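Long-range contacts in SufC protein (Thermus thermophilus, PDB 2D2E), which binds and hydrolyses ATP as a cytoplasmic ABC-type ATPase and, judging from its name and family, probably serves iron-sulfur cluster assembly: residues A[3-8]-A[23-28]; A[156-161]-A[186-191]; A[163-168]-A[192-197]; A[209-214]-A[226-231]. One frame throughout, in Å; residues are numbered along the deposited sequence.

Interaction 1: A[3-8]-A[23-28]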
# COMPACT_ATOMS: atom_id res chain seq x y z
N GLN A 3 9.65 5.95 -11.13
CA GLN A 3 8.48 5.07 -11.12
C GLN A 3 8.77 3.78 -10.38
O GLN A 3 9.93 3.41 -10.17
CB GLN A 3 8.05 4.74 -12.56
CG GLN A 3 9.11 3.95 -13.34
CD GLN A 3 8.80 3.83 -14.84
OE1 GLN A 3 9.24 2.88 -15.50
NE2 GLN A 3 8.04 4.77 -15.37
N LEU A 4 7.68 3.12 -9.97
CA LEU A 4 7.73 1.82 -9.34
C LEU A 4 7.28 0.86 -10.44
O LEU A 4 6.17 1.02 -10.97
CB LEU A 4 6.81 1.68 -8.13
CG LEU A 4 6.73 0.29 -7.50
CD1 LEU A 4 8.09 -0.12 -6.97
CD2 LEU A 4 5.70 0.27 -6.40
N GLU A 5 8.10 -0.10 -10.83
CA GLU A 5 7.72 -0.95 -11.94
C GLU A 5 7.86 -2.43 -11.63
O GLU A 5 8.87 -2.87 -11.11
CB GLU A 5 8.56 -0.61 -13.19
CG GLU A 5 8.48 -1.68 -14.27
CD GLU A 5 9.16 -1.31 -15.59
OE1 GLU A 5 10.23 -0.65 -15.55
OE2 GLU A 5 8.63 -1.68 -16.66
N ILE A 6 6.84 -3.20 -11.93
CA ILE A 6 6.83 -4.63 -11.85
C ILE A 6 7.02 -5.04 -13.28
O ILE A 6 6.20 -4.67 -14.14
CB ILE A 6 5.53 -5.20 -11.25
CG1 ILE A 6 5.34 -4.68 -9.82
CG2 ILE A 6 5.54 -6.72 -11.25
CD1 ILE A 6 4.52 -3.42 -9.72
N ARG A 7 8.08 -5.79 -13.58
CA ARG A 7 8.39 -6.18 -14.95
C ARG A 7 8.49 -7.69 -15.18
O ARG A 7 9.35 -8.36 -14.61
CB ARG A 7 9.69 -5.52 -15.38
CG ARG A 7 10.16 -5.91 -16.78
CD ARG A 7 9.38 -5.15 -17.82
NE ARG A 7 9.89 -5.38 -19.17
CZ ARG A 7 9.30 -6.17 -20.07
NH1 ARG A 7 8.17 -6.80 -19.77
NH2 ARG A 7 9.85 -6.32 -21.28
N ASP A 8 7.61 -8.19 -16.04
CA ASP A 8 7.58 -9.62 -16.42
C ASP A 8 7.74 -10.53 -15.21
O ASP A 8 8.59 -11.42 -15.21
CB ASP A 8 8.68 -9.89 -17.45
CG ASP A 8 8.67 -11.29 -18.02
OD1 ASP A 8 7.58 -11.81 -18.34
OD2 ASP A 8 9.77 -11.87 -18.16
N ASN A 23 3.00 -7.04 -15.48
CA ASN A 23 3.65 -5.82 -15.95
C ASN A 23 2.77 -4.69 -15.42
O ASN A 23 1.62 -4.58 -15.80
CB ASN A 23 3.72 -5.79 -17.47
CG ASN A 23 4.71 -6.80 -17.99
OD1 ASN A 23 5.90 -6.73 -17.68
ND2 ASN A 23 4.22 -7.76 -18.77
N LEU A 24 3.32 -3.87 -14.53
CA LEU A 24 2.55 -2.79 -13.91
C LEU A 24 3.50 -1.67 -13.54
O LEU A 24 4.42 -1.89 -12.77
CB LEU A 24 1.85 -3.34 -12.65
CG LEU A 24 0.66 -2.56 -12.07
CD1 LEU A 24 -0.13 -3.45 -11.12
CD2 LEU A 24 1.14 -1.32 -11.33
N VAL A 25 3.26 -0.47 -14.07
CA VAL A 25 4.10 0.70 -13.77
C VAL A 25 3.32 1.80 -13.07
O VAL A 25 2.26 2.19 -13.55
CB VAL A 25 4.67 1.31 -15.09
CG1 VAL A 25 5.43 2.59 -14.79
CG2 VAL A 25 5.62 0.33 -15.75
N VAL A 26 3.83 2.30 -11.95
CA VAL A 26 3.18 3.42 -11.26
C VAL A 26 4.17 4.59 -11.23
O VAL A 26 5.16 4.56 -10.50
CB VAL A 26 2.80 3.10 -9.80
CG1 VAL A 26 2.08 4.30 -9.17
CG2 VAL A 26 1.88 1.88 -9.75
N PRO A 27 3.91 5.64 -12.02
CA PRO A 27 4.84 6.78 -12.02
C PRO A 27 4.78 7.52 -10.68
O PRO A 27 3.72 7.65 -10.09
CB PRO A 27 4.30 7.68 -13.13
CG PRO A 27 3.61 6.71 -14.08
CD PRO A 27 2.90 5.78 -13.08
N LYS A 28 5.93 7.99 -10.21
CA LYS A 28 5.96 8.77 -8.98
C LYS A 28 5.10 10.01 -9.29
O LYS A 28 5.24 10.63 -10.35
CB LYS A 28 7.41 9.17 -8.64
CG LYS A 28 7.56 9.75 -7.23
CD LYS A 28 9.01 10.18 -6.97
CE LYS A 28 9.94 8.99 -6.95
NZ LYS A 28 11.36 9.38 -6.61
O HOH W 1 5.97 -10.13 -19.62

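Interaction 2: A[156-161]-A[186-191]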
# COMPACT_ATOMS: atom_id res chain seq x y z
N GLN A 156 1.40 6.14 10.34
CA GLN A 156 2.76 5.76 9.99
C GLN A 156 3.06 6.20 8.55
O GLN A 156 4.16 6.64 8.23
CB GLN A 156 2.97 4.24 10.07
CG GLN A 156 2.94 3.71 11.47
CD GLN A 156 3.28 2.25 11.50
OE1 GLN A 156 4.37 1.84 11.08
NE2 GLN A 156 2.34 1.44 11.96
N LEU A 157 2.07 6.06 7.67
CA LEU A 157 2.26 6.46 6.28
C LEU A 157 2.71 7.92 6.17
O LEU A 157 3.64 8.23 5.43
CB LEU A 157 0.96 6.29 5.47
CG LEU A 157 1.00 6.72 3.99
CD1 LEU A 157 1.83 5.71 3.16
CD2 LEU A 157 -0.43 6.78 3.44
N LEU A 158 2.03 8.81 6.89
CA LEU A 158 2.38 10.22 6.84
C LEU A 158 3.69 10.56 7.55
O LEU A 158 4.47 11.39 7.07
CB LEU A 158 1.25 11.07 7.44
CG LEU A 158 0.15 11.51 6.47
CD1 LEU A 158 -0.94 12.19 7.23
CD2 LEU A 158 0.71 12.47 5.44
N VAL A 159 3.94 9.92 8.69
CA VAL A 159 5.16 10.19 9.45
C VAL A 159 6.45 9.62 8.87
O VAL A 159 7.50 10.29 8.90
CB VAL A 159 4.97 9.71 10.92
CG1 VAL A 159 6.27 9.84 11.70
CG2 VAL A 159 3.87 10.55 11.60
N LEU A 160 6.37 8.41 8.33
CA LEU A 160 7.54 7.75 7.76
C LEU A 160 7.94 8.29 6.39
O LEU A 160 9.04 8.04 5.91
CB LEU A 160 7.31 6.24 7.67
CG LEU A 160 7.24 5.51 9.01
CD1 LEU A 160 7.01 4.02 8.79
CD2 LEU A 160 8.52 5.73 9.79
N GLU A 161 7.03 9.03 5.75
CA GLU A 161 7.32 9.62 4.44
C GLU A 161 7.91 8.71 3.37
O GLU A 161 8.97 8.98 2.82
CB GLU A 161 8.27 10.81 4.62
CG GLU A 161 7.71 11.97 5.41
CD GLU A 161 8.58 13.21 5.26
OE1 GLU A 161 9.78 13.13 5.61
OE2 GLU A 161 8.05 14.24 4.80
N VAL A 186 -4.01 8.56 1.88
CA VAL A 186 -3.44 8.58 0.53
C VAL A 186 -3.61 9.96 -0.11
O VAL A 186 -2.69 10.47 -0.73
CB VAL A 186 -4.07 7.47 -0.35
CG1 VAL A 186 -3.60 7.61 -1.80
CG2 VAL A 186 -3.63 6.11 0.19
N ASN A 187 -4.76 10.60 0.07
CA ASN A 187 -4.96 11.92 -0.53
C ASN A 187 -4.03 12.96 0.11
O ASN A 187 -3.57 13.89 -0.56
CB ASN A 187 -6.43 12.33 -0.42
CG ASN A 187 -7.33 11.57 -1.40
OD1 ASN A 187 -6.95 11.33 -2.54
ND2 ASN A 187 -8.54 11.21 -0.95
N ALA A 188 -3.73 12.80 1.39
CA ALA A 188 -2.84 13.74 2.07
C ALA A 188 -1.38 13.60 1.59
O ALA A 188 -0.61 14.56 1.62
CB ALA A 188 -2.93 13.54 3.57
N MET A 189 -1.01 12.41 1.14
CA MET A 189 0.34 12.15 0.63
C MET A 189 0.53 12.49 -0.84
O MET A 189 1.67 12.56 -1.30
CB MET A 189 0.71 10.65 0.79
CG MET A 189 0.93 10.22 2.24
SD MET A 189 2.38 11.04 2.94
CE MET A 189 3.74 10.17 2.16
N ARG A 190 -0.57 12.68 -1.57
CA ARG A 190 -0.48 12.97 -3.01
C ARG A 190 0.46 14.11 -3.28
O ARG A 190 0.37 15.18 -2.66
CB ARG A 190 -1.84 13.33 -3.60
CG ARG A 190 -2.75 12.19 -3.83
CD ARG A 190 -3.90 12.70 -4.68
NE ARG A 190 -5.02 11.78 -4.71
CZ ARG A 190 -5.38 11.08 -5.77
NH1 ARG A 190 -4.71 11.17 -6.91
NH2 ARG A 190 -6.43 10.28 -5.69
N GLY A 191 1.35 13.90 -4.24
CA GLY A 191 2.34 14.92 -4.56
C GLY A 191 3.34 14.35 -5.55
O GLY A 191 3.37 13.13 -5.81

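Interaction 3: A[163-168]-A[192-197]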
# COMPACT_ATOMS: atom_id res chain seq x y z
N THR A 163 8.36 6.83 -0.32
CA THR A 163 8.25 7.34 -1.68
C THR A 163 7.14 6.61 -2.41
O THR A 163 6.44 7.21 -3.21
CB THR A 163 9.57 7.13 -2.43
OG1 THR A 163 10.60 7.85 -1.75
CG2 THR A 163 9.49 7.62 -3.86
N TYR A 164 7.01 5.31 -2.14
CA TYR A 164 5.93 4.54 -2.75
C TYR A 164 5.22 3.74 -1.66
O TYR A 164 5.84 3.32 -0.69
CB TYR A 164 6.46 3.53 -3.78
CG TYR A 164 7.09 4.18 -4.99
CD1 TYR A 164 8.47 4.39 -5.04
CD2 TYR A 164 6.31 4.61 -6.05
CE1 TYR A 164 9.06 5.01 -6.14
CE2 TYR A 164 6.89 5.24 -7.15
CZ TYR A 164 8.26 5.43 -7.19
OH TYR A 164 8.82 6.03 -8.29
N ALA A 165 3.92 3.56 -1.83
CA ALA A 165 3.14 2.76 -0.88
C ALA A 165 2.19 1.86 -1.63
O ALA A 165 1.49 2.31 -2.54
CB ALA A 165 2.35 3.67 0.08
N VAL A 166 2.14 0.61 -1.21
CA VAL A 166 1.25 -0.39 -1.82
C VAL A 166 0.29 -0.70 -0.69
O VAL A 166 0.72 -1.22 0.36
CB VAL A 166 2.03 -1.66 -2.24
CG1 VAL A 166 1.06 -2.72 -2.81
CG2 VAL A 166 3.07 -1.31 -3.28
N LEU A 167 -0.98 -0.35 -0.87
CA LEU A 167 -2.00 -0.53 0.17
C LEU A 167 -3.08 -1.48 -0.25
O LEU A 167 -3.90 -1.15 -1.12
CB LEU A 167 -2.62 0.81 0.50
CG LEU A 167 -1.53 1.82 0.86
CD1 LEU A 167 -2.18 3.17 1.09
CD2 LEU A 167 -0.76 1.36 2.09
N ASP A 168 -3.11 -2.66 0.37
CA ASP A 168 -4.13 -3.64 -0.02
C ASP A 168 -5.32 -3.49 0.94
O ASP A 168 -5.20 -3.80 2.14
CB ASP A 168 -3.52 -5.04 0.02
CG ASP A 168 -4.46 -6.11 -0.55
OD1 ASP A 168 -3.99 -7.22 -0.88
OD2 ASP A 168 -5.68 -5.84 -0.65
N PRO A 192 4.24 15.19 -6.06
CA PRO A 192 5.24 14.76 -7.03
C PRO A 192 6.27 13.76 -6.54
O PRO A 192 6.93 13.10 -7.34
CB PRO A 192 5.88 16.09 -7.47
CG PRO A 192 5.75 16.95 -6.24
CD PRO A 192 4.34 16.63 -5.77
N ASN A 193 6.37 13.62 -5.23
CA ASN A 193 7.36 12.75 -4.62
C ASN A 193 6.77 11.49 -4.01
O ASN A 193 7.43 10.82 -3.21
CB ASN A 193 8.09 13.55 -3.54
CG ASN A 193 8.61 14.89 -4.08
OD1 ASN A 193 9.32 14.92 -5.09
ND2 ASN A 193 8.26 16.00 -3.42
N PHE A 194 5.55 11.17 -4.39
CA PHE A 194 4.90 9.98 -3.83
C PHE A 194 4.10 9.24 -4.91
O PHE A 194 3.45 9.87 -5.72
CB PHE A 194 3.95 10.47 -2.73
CG PHE A 194 3.07 9.39 -2.14
CD1 PHE A 194 3.59 8.49 -1.23
CD2 PHE A 194 1.72 9.32 -2.47
CE1 PHE A 194 2.77 7.54 -0.63
CE2 PHE A 194 0.89 8.36 -1.87
CZ PHE A 194 1.42 7.48 -0.95
N GLY A 195 4.18 7.91 -4.91
CA GLY A 195 3.38 7.12 -5.83
C GLY A 195 2.69 6.06 -4.99
O GLY A 195 3.24 5.60 -3.98
N ALA A 196 1.49 5.65 -5.38
CA ALA A 196 0.79 4.61 -4.62
C ALA A 196 0.02 3.64 -5.52
O ALA A 196 -0.41 3.99 -6.63
CB ALA A 196 -0.19 5.26 -3.66
N LEU A 197 -0.16 2.43 -5.01
CA LEU A 197 -0.95 1.42 -5.71
C LEU A 197 -1.94 0.93 -4.65
O LEU A 197 -1.53 0.39 -3.63
CB LEU A 197 -0.06 0.25 -6.17
CG LEU A 197 -0.80 -0.88 -6.92
CD1 LEU A 197 -1.40 -0.36 -8.22
CD2 LEU A 197 0.14 -2.04 -7.20
O HOH W 2 10.03 10.89 -2.03

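Interaction 4: A[209-214]-A[226-231]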
# COMPACT_ATOMS: atom_id res chain seq x y z
N ILE A 209 -10.66 7.83 -3.31
CA ILE A 209 -9.29 8.00 -3.81
C ILE A 209 -9.42 7.89 -5.32
O ILE A 209 -9.47 6.78 -5.84
CB ILE A 209 -8.32 6.86 -3.37
CG1 ILE A 209 -8.36 6.65 -1.86
CG2 ILE A 209 -6.90 7.20 -3.82
CD1 ILE A 209 -7.43 5.53 -1.34
N GLN A 210 -9.46 9.01 -6.03
CA GLN A 210 -9.58 8.96 -7.48
C GLN A 210 -8.25 8.49 -8.09
O GLN A 210 -7.22 9.15 -7.93
CB GLN A 210 -9.94 10.34 -8.01
CG GLN A 210 -9.92 10.39 -9.52
CD GLN A 210 -10.78 11.50 -10.09
OE1 GLN A 210 -11.64 12.05 -9.40
NE2 GLN A 210 -10.58 11.85 -11.35
N PRO A 211 -8.24 7.35 -8.81
CA PRO A 211 -7.01 6.85 -9.41
C PRO A 211 -6.69 7.46 -10.78
O PRO A 211 -7.60 7.79 -11.55
CB PRO A 211 -7.26 5.35 -9.52
CG PRO A 211 -8.74 5.29 -9.84
CD PRO A 211 -9.33 6.35 -8.90
N ASP A 212 -5.41 7.63 -11.05
CA ASP A 212 -4.95 8.14 -12.34
C ASP A 212 -5.04 7.01 -13.37
O ASP A 212 -5.21 7.26 -14.57
CB ASP A 212 -3.51 8.62 -12.23
CG ASP A 212 -3.39 9.78 -11.30
OD1 ASP A 212 -4.00 10.85 -11.58
OD2 ASP A 212 -2.71 9.64 -10.28
N LYS A 213 -4.93 5.77 -12.90
CA LYS A 213 -4.97 4.60 -13.78
C LYS A 213 -5.47 3.41 -12.97
O LYS A 213 -5.21 3.31 -11.77
CB LYS A 213 -3.57 4.30 -14.35
CG LYS A 213 -3.53 3.16 -15.39
CD LYS A 213 -2.16 3.14 -16.07
CE LYS A 213 -2.02 2.05 -17.13
NZ LYS A 213 -0.66 2.17 -17.79
N VAL A 214 -6.22 2.54 -13.64
CA VAL A 214 -6.74 1.31 -13.06
C VAL A 214 -6.19 0.12 -13.83
O VAL A 214 -6.26 0.10 -15.07
CB VAL A 214 -8.28 1.27 -13.15
CG1 VAL A 214 -8.79 -0.10 -12.67
CG2 VAL A 214 -8.87 2.41 -12.33
N GLY A 226 -7.06 1.18 -17.68
CA GLY A 226 -7.87 2.31 -18.11
C GLY A 226 -7.93 3.39 -17.05
O GLY A 226 -7.15 3.36 -16.10
N GLY A 227 -8.83 4.36 -17.23
CA GLY A 227 -8.98 5.40 -16.23
C GLY A 227 -10.00 4.93 -15.20
O GLY A 227 -10.38 3.74 -15.17
N PRO A 228 -10.46 5.83 -14.32
CA PRO A 228 -11.44 5.52 -13.28
C PRO A 228 -12.73 4.90 -13.84
O PRO A 228 -13.41 4.12 -13.16
CB PRO A 228 -11.73 6.88 -12.64
CG PRO A 228 -10.48 7.66 -12.89
CD PRO A 228 -10.06 7.25 -14.27
N GLU A 229 -13.06 5.25 -15.09
CA GLU A 229 -14.26 4.73 -15.71
C GLU A 229 -14.24 3.21 -15.80
O GLU A 229 -15.29 2.56 -15.77
CB GLU A 229 -14.45 5.31 -17.12
CG GLU A 229 -13.36 4.89 -18.10
CD GLU A 229 -12.21 5.89 -18.18
OE1 GLU A 229 -12.00 6.67 -17.23
OE2 GLU A 229 -11.49 5.88 -19.20
N LEU A 230 -13.04 2.63 -15.92
CA LEU A 230 -12.93 1.18 -16.00
C LEU A 230 -13.36 0.55 -14.68
O LEU A 230 -14.05 -0.46 -14.66
CB LEU A 230 -11.50 0.75 -16.33
CG LEU A 230 -11.20 -0.76 -16.33
CD1 LEU A 230 -12.18 -1.50 -17.27
CD2 LEU A 230 -9.74 -0.99 -16.75
N ALA A 231 -12.96 1.15 -13.56
CA ALA A 231 -13.37 0.61 -12.26
C ALA A 231 -14.88 0.75 -12.11
O ALA A 231 -15.54 -0.12 -11.56
CB ALA A 231 -12.66 1.35 -11.12

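Interaction 1: A[3-8]-A[23-28]
Gln3 lies across Val25 near one end of this antiparallel pair. Gln3 CB sits 3.6 Å from Val26 O and also rests against the backbone of Pro27. Gln3 CG stands between the backbone N and the carbonyl carbon (chi1 63°), which turns the extended remainder toward Val25 and leaves CG itself 4.2 Å from Val25 CG1. The amide then spreads over that methyl: Gln3 CD is 3.6 Å and Gln3 NE2 3.4 Å from Val25 CG1, with OE1 a little farther off. Glu5, directly opposite Val25 in a non-hydrogen-bonded pair, lays CG and the carboxylate along the other methyl, Glu5 OE2 being 3.7 Å from Val25 CG2. With an alanine in place of Gln3, Val25 CG1 would probably be left uncovered on that side. On the other face Ile6 lies beside Leu24, with Ile6 CD1 3.4 Å from Leu24 O, and Leu24 and Val26 meet strand 31-35. Four nearly straight backbone bonds, in the pairs Leu4-Val26 and Ile6-Leu24, zip together this hairpin of strands 3-13 and 16-27, part of the antiparallel sheet of the ABC ATPase. At the far end Asn23 OD1 accepts Asp8 N at 2.8 Å and Arg7 NH1 at 3.1 Å, donors standing above its carbonyl plane, one on each face, and a water joins Asn23 ND2 to Asp8 OD1, which also accepts from Trp10. The two-sided grip is likely to limit rotation of the Asn23 amide, while the middle relies on a ladder apolar and buried on the Leu4, Ile6, Leu24 and Val26 face, mixed polar and apolar on the other.

Interaction 2: A[156-161]-A[186-191]
Met189 reaches from the end of helix 176-189 onto Leu157 of helix 148-160, and this is the close-fitting part of the contact. Met189 CG packs 3.9 Å from Leu157 CD2, the two chains passing at a slant. Leu157 CG lies anti to its own backbone N (chi1 178°), which carries the isobutyl group out toward the methionine and brings Leu157 CD2 within 4.3 Å of Val186 N. Beyond CG the methionine bends twice, and its methyl reaches the backbone of helix 148-160, Met189 CE lying 3.8 Å from Leu157 O. An unbranched, flexible thioether suits this place because it can follow such an uneven surface. Leu158 slides past Met189 in the opposite direction and approaches SD, but it was modelled in two conformers, and the very short distance found for one of them is doubtful.

The other side is looser. Glu161, the exposed residue where the helix ends with positive phi, offers mainly its backbone, Glu161 CA lying 4.3 Å from Met189 CE, while its carboxylate stays away. No hydrogen bond crosses between the segments.

Helix 115-129 packs against Leu158, strand 164-168 receives Leu157 at Ala165 and Val186 at Leu167, and Phe194 touches Met189, so the two helix ends meet above one edge of the mixed sheet.

Interaction 3: A[163-168]-A[192-197]
Gly195 N gives its hydrogen to Thr163 O at 2.9 Å, opening a parallel ladder that continues with Ala165 N to Gly195 O, Leu197 N to Ala165 O and Leu167 N to Leu197 O. Thr163 O also receives the CA-H of Phe194, with CA at 3.2 Å. Glycine suits position 195, because a CB there would run into Tyr164 CD2, which already lies 3.9 Å from Gly195 CA. Tyr164 sends its hydroxyl beyond the pair to Asp65.

The ring of Phe194, with CG anti to the backbone N (chi1 174°), swings back to the first strand, where CE1 meets Ala165 CB at 4.0 Å and CD1 lies 3.7 Å from Thr163 O. The small Ala165 makes room for it, and Met189 touches the ring from helix 176-189. Replacing Phe194 by an alanine would probably open a gap between Ala165 and Met189. At the exposed end a water bridges Thr163 OG1 and Asn193 O.

Strand 164-168, helix 176-189 and strand 195-199 make a beta-alpha-beta crossover. The hydrophobic run ending in Asp168, hydrogen-bonded to the magnesium-site residue Ser43, is that of the Walker B strand of P-loop ATPases.

Interaction 4: A[209-214]-A[226-231]
Val214 is the knob of this contact, and the first turn of helix 228-237 supplies the hollow. Val214 CG1 is anti to the backbone N (chi1 174°), which leaves CG2 on the N side, pointing into a shallow seat. Gly227 O, 3.5 Å from Val214 CG2, forms one wall; Pro228 CA forms another, and Ala231 CB closes the far side, 4.1 Å from Val214 CG2. Alanine fits here because its single methyl lets the helix come close. Leu230 flanks the seat with CD2, 4.3 Å from Val214 CG1.

A second fit lies next to it, where Pro228 CG presses on Pro211 O at 3.2 Å and the two rings come together, CG to CG, at 4.2 Å. Compact, puckered rings suit this place, since they bring apolar carbons close with little side chain to accommodate.

The backbone sets the distance. Val214 N to Gly226 O, at 2.8 Å, and Gly226 N to Val214 O, at 2.9 Å, make an antiparallel hydrogen-bonded pair. Glycine suits position 226, because a CB would be crowded by Leu230 CB. Gly227 O in turn accepts from Leu230 N as the helix starts.

Strand 31-35 lies along the other side of strand 213-218 and takes Pro211 at Ala33 and Ala231 at Met35, while Ile209 packs on helix 176-189; strand 221-226, at the edge of the sheet, passes through Gly227 into helix 228-237.

Interaction 3 is the most buried of the four and lies nearest the centre of the chain; interactions 1, 2 and 4 are partly buried around it. Interactions 3 and 4 belong to the same mixed sheet, parallel strands at one edge and an antiparallel pair at the other, whereas interaction 1 belongs to the separate antiparallel sheet and touches interaction 3 through Lys28 and Tyr164. Interaction 2 joins the helices that precede and follow strand 164-168 and packs on interaction 3 through Leu157 and Val186; Arg190 carries it to Gln210 of interaction 4. Backbone hydrogen bonds govern interactions 1, 3 and 4, but interaction 2 has no hydrogen bond across its segments and rests on apolar side chains.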